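Local coordinates for citrate synthase (PDB 6ABX), which probably catalyses the condensation of oxaloacetate with acetyl-CoA to give citrate and CoA, a step of the tricarboxylic acid cycle, at residues F225-V238 / E278-I292. Numbering follows the deposited sequence.
Sequences FMEIETPDNVEKYV and EIKRLFEIANRVEEI
The F225 ring carries A286 on one face. Methyl CB of A286 lies over the face, 3.7 Å from the ring centroid, in a CH-pi contact. F308, in a loop outside the two segments, meets the same ring edge-to-face. The R288 guanidinium has the backbone of P231 and D232 over one face, with P231 C above its centre. At its edge, near its plane, E235 OE1 makes a salt bridge to R288 NH1 at 2.8 Å. A longer bridge joins D232 OD1 to R288 NH2 at 3.4 Å, with the two planes turned 61° apart. E235 bends at its second torsion (chi2 69°), which brings its carboxylate back to the arginine. A lysine in place of R288 would probably lose the flat cover on the P231-D232 backbone and could hardly serve both carboxylates at once.

R281 NH2 gives a hydrogen bond to E229 O (2.7 Å), weak because it is strongly bent rather than long. A water in the guanidinium plane bridges R281 NH2 to M226 O. I285 runs under the turn, its CD1 3.5 Å from E229 C, while its CG2 meets I228. P231 packs its ring across I285 and R281. V234 is a knob in the hole formed by I285, R288, V289 and I292. Its CG1, anti to the backbone N, presses tightly on I292 CD1 at 3.4 Å.

Helix 220-228 ends at I228; the next residue, E229, has positive phi, and helix 234-243 follows after a short turn. The axes of 234-238 and 278-292 cross at -57°. V238 and V289 also lie beside L248 and F251, which bind acetyl-CoA. This is helix-on-helix packing of the mainly alpha-helical citrate synthase fold, next to the acetyl-CoA site.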
ATOM      1  N   PHE A 225     -26.485 -11.585  12.420  1.00 16.07           N
ATOM      2  CA  PHE A 225     -26.957 -12.726  13.198  1.00 15.42           C
ATOM      3  C   PHE A 225     -27.217 -12.303  14.663  1.00 16.22           C
ATOM      4  O   PHE A 225     -28.214 -12.748  15.301  1.00 16.70           O
ATOM      5  CB  PHE A 225     -25.990 -13.913  13.167  1.00 15.69           C
ATOM      6  CG  PHE A 225     -25.568 -14.365  11.790  1.00 15.40           C
ATOM      7  CD1 PHE A 225     -26.404 -14.268  10.682  1.00 15.30           C
ATOM      8  CD2 PHE A 225     -24.288 -14.875  11.602  1.00 15.13           C
ATOM      9  CE1 PHE A 225     -25.984 -14.707   9.431  1.00 14.57           C
ATOM     10  CE2 PHE A 225     -23.872 -15.290  10.352  1.00 14.58           C
ATOM     11  CZ  PHE A 225     -24.700 -15.181   9.265  1.00 14.78           C
ATOM     12  N   MET A 226     -26.312 -11.483  15.224  1.00 17.22           N
ATOM     13  CA  MET A 226     -26.441 -11.053  16.607  1.00 17.59           C
ATOM     14  C   MET A 226     -27.689 -10.165  16.735  1.00 19.39           C
ATOM     15  O   MET A 226     -28.413 -10.292  17.704  1.00 21.34           O
ATOM     16  CB  MET A 226     -25.200 -10.292  17.062  1.00 19.76           C
ATOM     17  CG  MET A 226     -24.018 -11.199  17.217  1.00 22.64           C
ATOM     18  SD  MET A 226     -22.572 -10.229  17.652  1.00 25.45           S
ATOM     19  CE  MET A 226     -21.590 -11.568  18.299  1.00 25.15           C
ATOM     20  N   GLU A 227     -27.944  -9.316  15.747  1.00 18.73           N
ATOM     21  CA  GLU A 227     -29.149  -8.409  15.807  1.00 19.07           C
ATOM     22  C   GLU A 227     -30.446  -9.232  15.710  1.00 18.24           C
ATOM     23  O   GLU A 227     -31.455  -8.895  16.377  1.00 20.13           O
ATOM     24  CB  GLU A 227     -29.109  -7.335  14.723  1.00 22.02           C
ATOM     25  CG  GLU A 227     -27.989  -6.322  14.892  1.00 24.32           C
ATOM     26  CD  GLU A 227     -27.844  -5.335  13.757  1.00 30.51           C
ATOM     27  OE1 GLU A 227     -28.478  -5.526  12.703  1.00 31.55           O
ATOM     28  OE2 GLU A 227     -27.097  -4.353  13.937  1.00 30.29           O
ATOM     29  N   ILE A 228     -30.435 -10.344  14.970  1.00 18.89           N
ATOM     30  CA  ILE A 228     -31.609 -11.212  14.815  1.00 18.70           C
ATOM     31  C   ILE A 228     -31.950 -11.797  16.189  1.00 22.07           C
ATOM     32  O   ILE A 228     -33.123 -11.878  16.538  1.00 20.52           O
ATOM     33  CB  ILE A 228     -31.387 -12.288  13.737  1.00 17.17           C
ATOM     34  CG1 ILE A 228     -31.307 -11.663  12.342  1.00 15.89           C
ATOM     35  CG2 ILE A 228     -32.408 -13.416  13.803  1.00 17.08           C
ATOM     36  CD1 ILE A 228     -30.750 -12.570  11.319  1.00 15.66           C
ATOM     37  N   GLU A 229     -30.911 -12.192  16.944  1.00 23.36           N
ATOM     38  CA  GLU A 229     -30.988 -12.638  18.352  1.00 25.65           C
ATOM     39  C   GLU A 229     -31.536 -14.060  18.509  1.00 26.98           C
ATOM     40  O   GLU A 229     -30.947 -14.874  19.238  1.00 25.26           O
ATOM     41  CB  GLU A 229     -31.863 -11.721  19.206  1.00 32.18           C
ATOM     42  CG  GLU A 229     -31.211 -10.412  19.571  1.00 37.56           C
ATOM     43  CD  GLU A 229     -31.833  -9.728  20.778  1.00 46.30           C
ATOM     44  OE1 GLU A 229     -31.875  -8.484  20.783  1.00 53.68           O
ATOM     45  OE2 GLU A 229     -32.281 -10.446  21.711  1.00 51.38           O
ATOM     46  N   THR A 230     -32.705 -14.352  17.935  1.00 24.34           N
ATOM     47  CA  THR A 230     -33.322 -15.650  18.104  1.00 26.31           C
ATOM     48  C   THR A 230     -33.658 -16.238  16.743  1.00 24.73           C
ATOM     49  O   THR A 230     -34.028 -15.507  15.813  1.00 23.28           O
ATOM     50  CB  THR A 230     -34.612 -15.564  18.929  1.00 30.77           C
ATOM     51  OG1 THR A 230     -35.542 -14.820  18.146  1.00 30.84           O
ATOM     52  CG2 THR A 230     -34.472 -14.862  20.262  1.00 31.68           C
ATOM     53  N   PRO A 231     -33.554 -17.573  16.576  1.00 24.25           N
ATOM     54  CA  PRO A 231     -33.913 -18.209  15.315  1.00 23.51           C
ATOM     55  C   PRO A 231     -35.326 -17.889  14.782  1.00 24.72           C
ATOM     56  O   PRO A 231     -35.510 -17.802  13.532  1.00 22.70           O
ATOM     57  CB  PRO A 231     -33.776 -19.709  15.585  1.00 26.14           C
ATOM     58  CG  PRO A 231     -32.856 -19.818  16.788  1.00 25.90           C
ATOM     59  CD  PRO A 231     -32.961 -18.516  17.549  1.00 25.29           C
ATOM     60  N   ASP A 232     -36.283 -17.696  15.703  1.00 25.62           N
ATOM     61  CA  ASP A 232     -37.705 -17.445  15.361  1.00 28.61           C
ATOM     62  C   ASP A 232     -37.891 -16.042  14.772  1.00 25.36           C
ATOM     63  O   ASP A 232     -38.920 -15.796  14.080  1.00 23.97           O
ATOM     64  CB  ASP A 232     -38.624 -17.576  16.582  1.00 32.29           C
ATOM     65  CG  ASP A 232     -38.969 -19.014  16.945  1.00 41.08           C
ATOM     66  OD1 ASP A 232     -38.744 -19.906  16.106  1.00 45.34           O
ATOM     67  OD2 ASP A 232     -39.483 -19.228  18.063  1.00 54.03           O
ATOM     68  N   ASN A 233     -36.916 -15.152  15.000  1.00 22.00           N
ATOM     69  CA  ASN A 233     -36.942 -13.817  14.464  1.00 20.96           C
ATOM     70  C   ASN A 233     -36.280 -13.723  13.068  1.00 17.39           C
ATOM     71  O   ASN A 233     -36.230 -12.618  12.538  1.00 18.66           O
ATOM     72  CB  ASN A 233     -36.247 -12.841  15.407  1.00 21.43           C
ATOM     73  CG  ASN A 233     -36.471 -11.376  15.106  1.00 23.79           C
ATOM     74  OD1 ASN A 233     -37.594 -10.950  14.811  1.00 25.51           O
ATOM     75  ND2 ASN A 233     -35.423 -10.570  15.179  1.00 22.12           N
ATOM     76  N   VAL A 234     -35.793 -14.815  12.465  1.00 15.57           N
ATOM     77  CA  VAL A 234     -35.051 -14.683  11.228  1.00 15.85           C
ATOM     78  C   VAL A 234     -35.927 -14.142  10.072  1.00 16.07           C
ATOM     79  O   VAL A 234     -35.526 -13.209   9.334  1.00 15.22           O
ATOM     80  CB  VAL A 234     -34.440 -16.024  10.823  1.00 15.80           C
ATOM     81  CG1 VAL A 234     -34.080 -16.041   9.362  1.00 15.99           C
ATOM     82  CG2 VAL A 234     -33.263 -16.354  11.722  1.00 17.22           C
ATOM     83  N   GLU A 235     -37.128 -14.729   9.906  1.00 16.90           N
ATOM     84  CA  GLU A 235     -37.965 -14.386   8.747  1.00 17.80           C
ATOM     85  C   GLU A 235     -38.363 -12.900   8.834  1.00 15.60           C
ATOM     86  O   GLU A 235     -38.373 -12.173   7.802  1.00 16.31           O
ATOM     87  CB  GLU A 235     -39.139 -15.356   8.649  1.00 22.33           C
ATOM     88  CG  GLU A 235     -38.677 -16.805   8.524  1.00 29.90           C
ATOM     89  CD  GLU A 235     -38.005 -17.522   9.720  1.00 36.33           C
ATOM     90  OE1 GLU A 235     -37.293 -18.535   9.451  1.00 52.43           O
ATOM     91  OE2 GLU A 235     -38.162 -17.117  10.938  1.00 32.58           O
ATOM     92  N   LYS A 236     -38.703 -12.455  10.040  1.00 15.85           N
ATOM     93  CA  LYS A 236     -39.101 -11.064  10.278  1.00 18.12           C
ATOM     94  C   LYS A 236     -37.947 -10.092  10.034  1.00 16.73           C
ATOM     95  O   LYS A 236     -38.111  -9.062   9.397  1.00 17.18           O
ATOM     96  CB  LYS A 236     -39.705 -10.899  11.669  1.00 22.59           C
ATOM     97  CG  LYS A 236     -41.077 -11.561  11.757  1.00 30.73           C
ATOM     98  CD  LYS A 236     -41.989 -11.065  12.866  1.00 36.30           C
ATOM     99  CE  LYS A 236     -43.468 -11.127  12.485  1.00 40.00           C
ATOM    100  NZ  LYS A 236     -43.942  -9.824  11.933  1.00 40.52           N
ATOM    101  N   TYR A 237     -36.754 -10.424  10.531  1.00 15.39           N
ATOM    102  CA  TYR A 237     -35.602  -9.528  10.368  1.00 16.20           C
ATOM    103  C   TYR A 237     -35.237  -9.393   8.880  1.00 14.40           C
ATOM    104  O   TYR A 237     -34.905  -8.289   8.406  1.00 15.14           O
ATOM    105  CB  TYR A 237     -34.429 -10.055  11.190  1.00 15.75           C
ATOM    106  CG  TYR A 237     -33.167  -9.227  11.101  1.00 16.21           C
ATOM    107  CD1 TYR A 237     -32.306  -9.437  10.048  1.00 18.00           C
ATOM    108  CD2 TYR A 237     -32.829  -8.289  12.067  1.00 18.12           C
ATOM    109  CE1 TYR A 237     -31.099  -8.758   9.959  1.00 19.49           C
ATOM    110  CE2 TYR A 237     -31.631  -7.595  11.996  1.00 19.43           C
ATOM    111  CZ  TYR A 237     -30.788  -7.804  10.911  1.00 19.94           C
ATOM    112  OH  TYR A 237     -29.593  -7.150  10.796  1.00 24.13           O
ATOM    113  N   VAL A 238     -35.253 -10.534   8.174  1.00 14.65           N
ATOM    114  CA  VAL A 238     -34.873 -10.577   6.793  1.00 16.33           C
ATOM    115  C   VAL A 238     -35.920  -9.761   6.019  1.00 16.15           C
ATOM    116  O   VAL A 238     -35.593  -9.017   5.072  1.00 15.75           O
ATOM    117  CB  VAL A 238     -34.720 -12.025   6.297  1.00 18.04           C
ATOM    118  CG1 VAL A 238     -34.689 -12.100   4.776  1.00 17.59           C
ATOM    119  CG2 VAL A 238     -33.488 -12.676   6.891  1.00 17.33           C
ATOM    120  N   GLU A 278     -24.763 -19.504  23.225  1.00 31.27           N
ATOM    121  CA  GLU A 278     -24.761 -18.347  22.317  1.00 30.98           C
ATOM    122  C   GLU A 278     -24.355 -18.792  20.898  1.00 29.00           C
ATOM    123  O   GLU A 278     -25.018 -18.443  19.922  1.00 27.24           O
ATOM    124  CB  GLU A 278     -23.872 -17.230  22.875  1.00 33.80           C
ATOM    125  CG  GLU A 278     -23.662 -16.069  21.919  1.00 34.07           C
ATOM    126  CD  GLU A 278     -22.608 -15.072  22.362  1.00 34.34           C
ATOM    127  OE1 GLU A 278     -21.836 -15.403  23.265  1.00 37.25           O
ATOM    128  OE2 GLU A 278     -22.573 -13.975  21.819  1.00 33.25           O
ATOM    129  N   ILE A 279     -23.304 -19.602  20.770  1.00 25.01           N
ATOM    130  CA  ILE A 279     -22.787 -19.939  19.481  1.00 25.96           C
ATOM    131  C   ILE A 279     -23.777 -20.879  18.778  1.00 24.77           C
ATOM    132  O   ILE A 279     -23.995 -20.798  17.580  1.00 21.29           O
ATOM    133  CB  ILE A 279     -21.362 -20.519  19.591  1.00 25.85           C
ATOM    134  CG1 ILE A 279     -20.380 -19.513  20.200  1.00 27.78           C
ATOM    135  CG2 ILE A 279     -20.906 -21.057  18.257  1.00 24.87           C
ATOM    136  CD1 ILE A 279     -20.304 -18.162  19.502  1.00 27.59           C
ATOM    137  N   LYS A 280     -24.374 -21.818  19.532  1.00 26.71           N
ATOM    138  CA  LYS A 280     -25.327 -22.724  18.923  1.00 28.91           C
ATOM    139  C   LYS A 280     -26.502 -21.929  18.295  1.00 23.10           C
ATOM    140  O   LYS A 280     -26.927 -22.202  17.185  1.00 21.76           O
ATOM    141  CB  LYS A 280     -25.864 -23.701  19.972  1.00 36.21           C
ATOM    142  CG  LYS A 280     -26.723 -24.822  19.399  1.00 44.68           C
ATOM    143  CD  LYS A 280     -26.591 -26.135  20.150  1.00 50.84           C
ATOM    144  CE  LYS A 280     -26.681 -27.337  19.231  1.00 59.91           C
ATOM    145  NZ  LYS A 280     -28.030 -27.443  18.627  1.00 65.32           N
ATOM    146  N   ARG A 281     -27.002 -20.963  19.049  1.00 24.18           N
ATOM    147  CA  ARG A 281     -28.090 -20.083  18.668  1.00 25.70           C
ATOM    148  C   ARG A 281     -27.684 -19.327  17.398  1.00 21.80           C
ATOM    149  O   ARG A 281     -28.432 -19.268  16.401  1.00 21.75           O
ATOM    150  CB  ARG A 281     -28.366 -19.138  19.832  1.00 27.06           C
ATOM    151  CG  ARG A 281     -29.480 -18.131  19.606  1.00 32.05           C
ATOM    152  CD  ARG A 281     -29.968 -17.523  20.913  1.00 33.92           C
ATOM    153  NE  ARG A 281     -28.914 -16.885  21.698  1.00 38.63           N
ATOM    154  CZ  ARG A 281     -28.344 -15.693  21.434  1.00 40.99           C
ATOM    155  NH1 ARG A 281     -27.633 -15.107  22.373  1.00 42.74           N
ATOM    156  NH2 ARG A 281     -28.450 -15.093  20.253  1.00 41.46           N
ATOM    157  N   LEU A 282     -26.473 -18.773  17.419  1.00 19.11           N
ATOM    158  CA  LEU A 282     -26.005 -17.963  16.304  1.00 18.04           C
ATOM    159  C   LEU A 282     -25.842 -18.798  15.048  1.00 17.45           C
ATOM    160  O   LEU A 282     -26.133 -18.300  13.930  1.00 18.35           O
ATOM    161  CB  LEU A 282     -24.716 -17.207  16.653  1.00 17.45           C
ATOM    162  CG  LEU A 282     -24.833 -16.061  17.651  1.00 19.78           C
ATOM    163  CD1 LEU A 282     -23.457 -15.489  17.951  1.00 20.38           C
ATOM    164  CD2 LEU A 282     -25.716 -14.939  17.141  1.00 21.09           C
ATOM    165  N   PHE A 283     -25.421 -20.058  15.174  1.00 17.81           N
ATOM    166  CA  PHE A 283     -25.369 -20.933  14.031  1.00 20.28           C
ATOM    167  C   PHE A 283     -26.763 -21.307  13.506  1.00 18.21           C
ATOM    168  O   PHE A 283     -26.914 -21.438  12.303  1.00 19.28           O
ATOM    169  CB  PHE A 283     -24.566 -22.203  14.326  1.00 22.62           C
ATOM    170  CG  PHE A 283     -23.104 -22.011  14.036  1.00 24.44           C
ATOM    171  CD1 PHE A 283     -22.640 -22.162  12.740  1.00 27.36           C
ATOM    172  CD2 PHE A 283     -22.216 -21.652  15.040  1.00 29.45           C
ATOM    173  CE1 PHE A 283     -21.299 -21.954  12.468  1.00 27.55           C
ATOM    174  CE2 PHE A 283     -20.876 -21.431  14.759  1.00 26.74           C
ATOM    175  CZ  PHE A 283     -20.428 -21.593  13.470  1.00 27.65           C
ATOM    176  N   GLU A 284     -27.712 -21.568  14.401  1.00 21.27           N
ATOM    177  CA  GLU A 284     -29.111 -21.843  13.998  1.00 22.40           C
ATOM    178  C   GLU A 284     -29.622 -20.658  13.170  1.00 20.28           C
ATOM    179  O   GLU A 284     -30.196 -20.864  12.071  1.00 19.29           O
ATOM    180  CB  GLU A 284     -29.978 -22.093  15.232  1.00 29.11           C
ATOM    181  CG  GLU A 284     -29.624 -23.395  15.930  1.00 35.99           C
ATOM    182  CD  GLU A 284     -30.304 -23.679  17.263  1.00 44.68           C
ATOM    183  OE1 GLU A 284     -31.047 -22.805  17.768  1.00 47.22           O
ATOM    184  OE2 GLU A 284     -30.071 -24.783  17.806  1.00 49.24           O
ATOM    185  N   ILE A 285     -29.393 -19.453  13.695  1.00 19.07           N
ATOM    186  CA  ILE A 285     -29.769 -18.201  12.993  1.00 18.54           C
ATOM    187  C   ILE A 285     -29.136 -18.164  11.609  1.00 17.38           C
ATOM    188  O   ILE A 285     -29.810 -17.937  10.590  1.00 16.06           O
ATOM    189  CB  ILE A 285     -29.441 -16.968  13.835  1.00 18.03           C
ATOM    190  CG1 ILE A 285     -30.325 -16.899  15.075  1.00 19.52           C
ATOM    191  CG2 ILE A 285     -29.505 -15.706  12.989  1.00 17.95           C
ATOM    192  CD1 ILE A 285     -29.896 -15.882  16.070  1.00 19.49           C
ATOM    193  N   ALA A 286     -27.810 -18.381  11.519  1.00 17.01           N
ATOM    194  CA  ALA A 286     -27.115 -18.278  10.262  1.00 15.88           C
ATOM    195  C   ALA A 286     -27.666 -19.276   9.222  1.00 16.27           C
ATOM    196  O   ALA A 286     -27.856 -18.969   8.035  1.00 16.62           O
ATOM    197  CB  ALA A 286     -25.624 -18.486  10.521  1.00 16.94           C
ATOM    198  N   ASN A 287     -27.932 -20.498   9.666  1.00 17.77           N
ATOM    199  CA  ASN A 287     -28.418 -21.544   8.804  1.00 21.18           C
ATOM    200  C   ASN A 287     -29.792 -21.175   8.231  1.00 18.56           C
ATOM    201  O   ASN A 287     -30.028 -21.355   7.017  1.00 18.93           O
ATOM    202  CB  ASN A 287     -28.393 -22.893   9.526  1.00 23.92           C
ATOM    203  CG  ASN A 287     -26.967 -23.425   9.604  1.00 32.75           C
ATOM    204  OD1 ASN A 287     -26.057 -22.977   8.871  1.00 36.73           O
ATOM    205  ND2 ASN A 287     -26.759 -24.389  10.480  1.00 38.54           N
ATOM    206  N   ARG A 288     -30.664 -20.640   9.090  1.00 19.32           N
ATOM    207  CA  ARG A 288     -31.982 -20.176   8.632  1.00 21.41           C
ATOM    208  C   ARG A 288     -31.870 -19.013   7.655  1.00 18.40           C
ATOM    209  O   ARG A 288     -32.569 -19.007   6.632  1.00 18.20           O
ATOM    210  CB  ARG A 288     -32.899 -19.826   9.800  1.00 23.29           C
ATOM    211  CG  ARG A 288     -33.392 -21.031  10.570  1.00 31.45           C
ATOM    212  CD  ARG A 288     -33.751 -20.654  11.990  1.00 36.42           C
ATOM    213  NE  ARG A 288     -34.888 -21.368  12.558  1.00 43.01           N
ATOM    214  CZ  ARG A 288     -36.113 -20.836  12.654  1.00 46.33           C
ATOM    215  NH1 ARG A 288     -36.497 -19.869  11.824  1.00 47.27           N
ATOM    216  NH2 ARG A 288     -36.929 -21.256  13.597  1.00 43.85           N
ATOM    217  N   VAL A 289     -30.990 -18.028   7.926  1.00 15.39           N
ATOM    218  CA  VAL A 289     -30.790 -16.953   7.008  1.00 15.38           C
ATOM    219  C   VAL A 289     -30.296 -17.484   5.663  1.00 16.94           C
ATOM    220  O   VAL A 289     -30.748 -17.055   4.577  1.00 14.87           O
ATOM    221  CB  VAL A 289     -29.795 -15.905   7.546  1.00 15.42           C
ATOM    222  CG1 VAL A 289     -29.419 -14.905   6.477  1.00 16.70           C
ATOM    223  CG2 VAL A 289     -30.330 -15.204   8.777  1.00 16.02           C
ATOM    224  N   GLU A 290     -29.362 -18.451   5.732  1.00 16.76           N
ATOM    225  CA  GLU A 290     -28.815 -19.022   4.508  1.00 18.43           C
ATOM    226  C   GLU A 290     -29.932 -19.656   3.659  1.00 18.04           C
ATOM    227  O   GLU A 290     -30.010 -19.395   2.458  1.00 18.65           O
ATOM    228  CB  GLU A 290     -27.724 -20.050   4.861  1.00 19.58           C
ATOM    229  CG  GLU A 290     -26.890 -20.456   3.668  1.00 22.63           C
ATOM    230  CD  GLU A 290     -26.429 -21.901   3.714  1.00 28.03           C
ATOM    231  OE1 GLU A 290     -25.562 -22.309   2.893  1.00 32.47           O
ATOM    232  OE2 GLU A 290     -26.987 -22.643   4.531  1.00 32.61           O
ATOM    233  N   GLU A 291     -30.819 -20.410   4.311  1.00 20.50           N
ATOM    234  CA  GLU A 291     -31.936 -21.132   3.639  1.00 23.41           C
ATOM    235  C   GLU A 291     -32.853 -20.147   2.894  1.00 21.54           C
ATOM    236  O   GLU A 291     -33.146 -20.340   1.719  1.00 23.63           O
ATOM    237  CB  GLU A 291     -32.773 -21.933   4.626  1.00 26.78           C
ATOM    238  CG  GLU A 291     -32.041 -23.095   5.268  1.00 34.60           C
ATOM    239  CD  GLU A 291     -32.824 -23.880   6.332  1.00 45.00           C
ATOM    240  OE1 GLU A 291     -33.744 -23.306   6.985  1.00 45.17           O
ATOM    241  OE2 GLU A 291     -32.503 -25.083   6.520  1.00 52.57           O
ATOM    242  N   ILE A 292     -33.233 -19.056   3.555  1.00 21.47           N
ATOM    243  CA  ILE A 292     -34.142 -18.033   2.974  1.00 22.35           C
ATOM    244  C   ILE A 292     -33.445 -17.289   1.849  1.00 20.77           C
ATOM    245  O   ILE A 292     -34.001 -17.031   0.765  1.00 22.94           O
ATOM    246  CB  ILE A 292     -34.652 -17.063   4.062  1.00 24.00           C
ATOM    247  CG1 ILE A 292     -35.441 -17.787   5.140  1.00 28.87           C
ATOM    248  CG2 ILE A 292     -35.456 -15.925   3.449  1.00 28.70           C
ATOM    249  CD1 ILE A 292     -35.523 -17.011   6.445  1.00 31.40           C
TER
HETATM  250  O   HOH W   1     -27.705 -12.006  19.813  1.00 41.16           O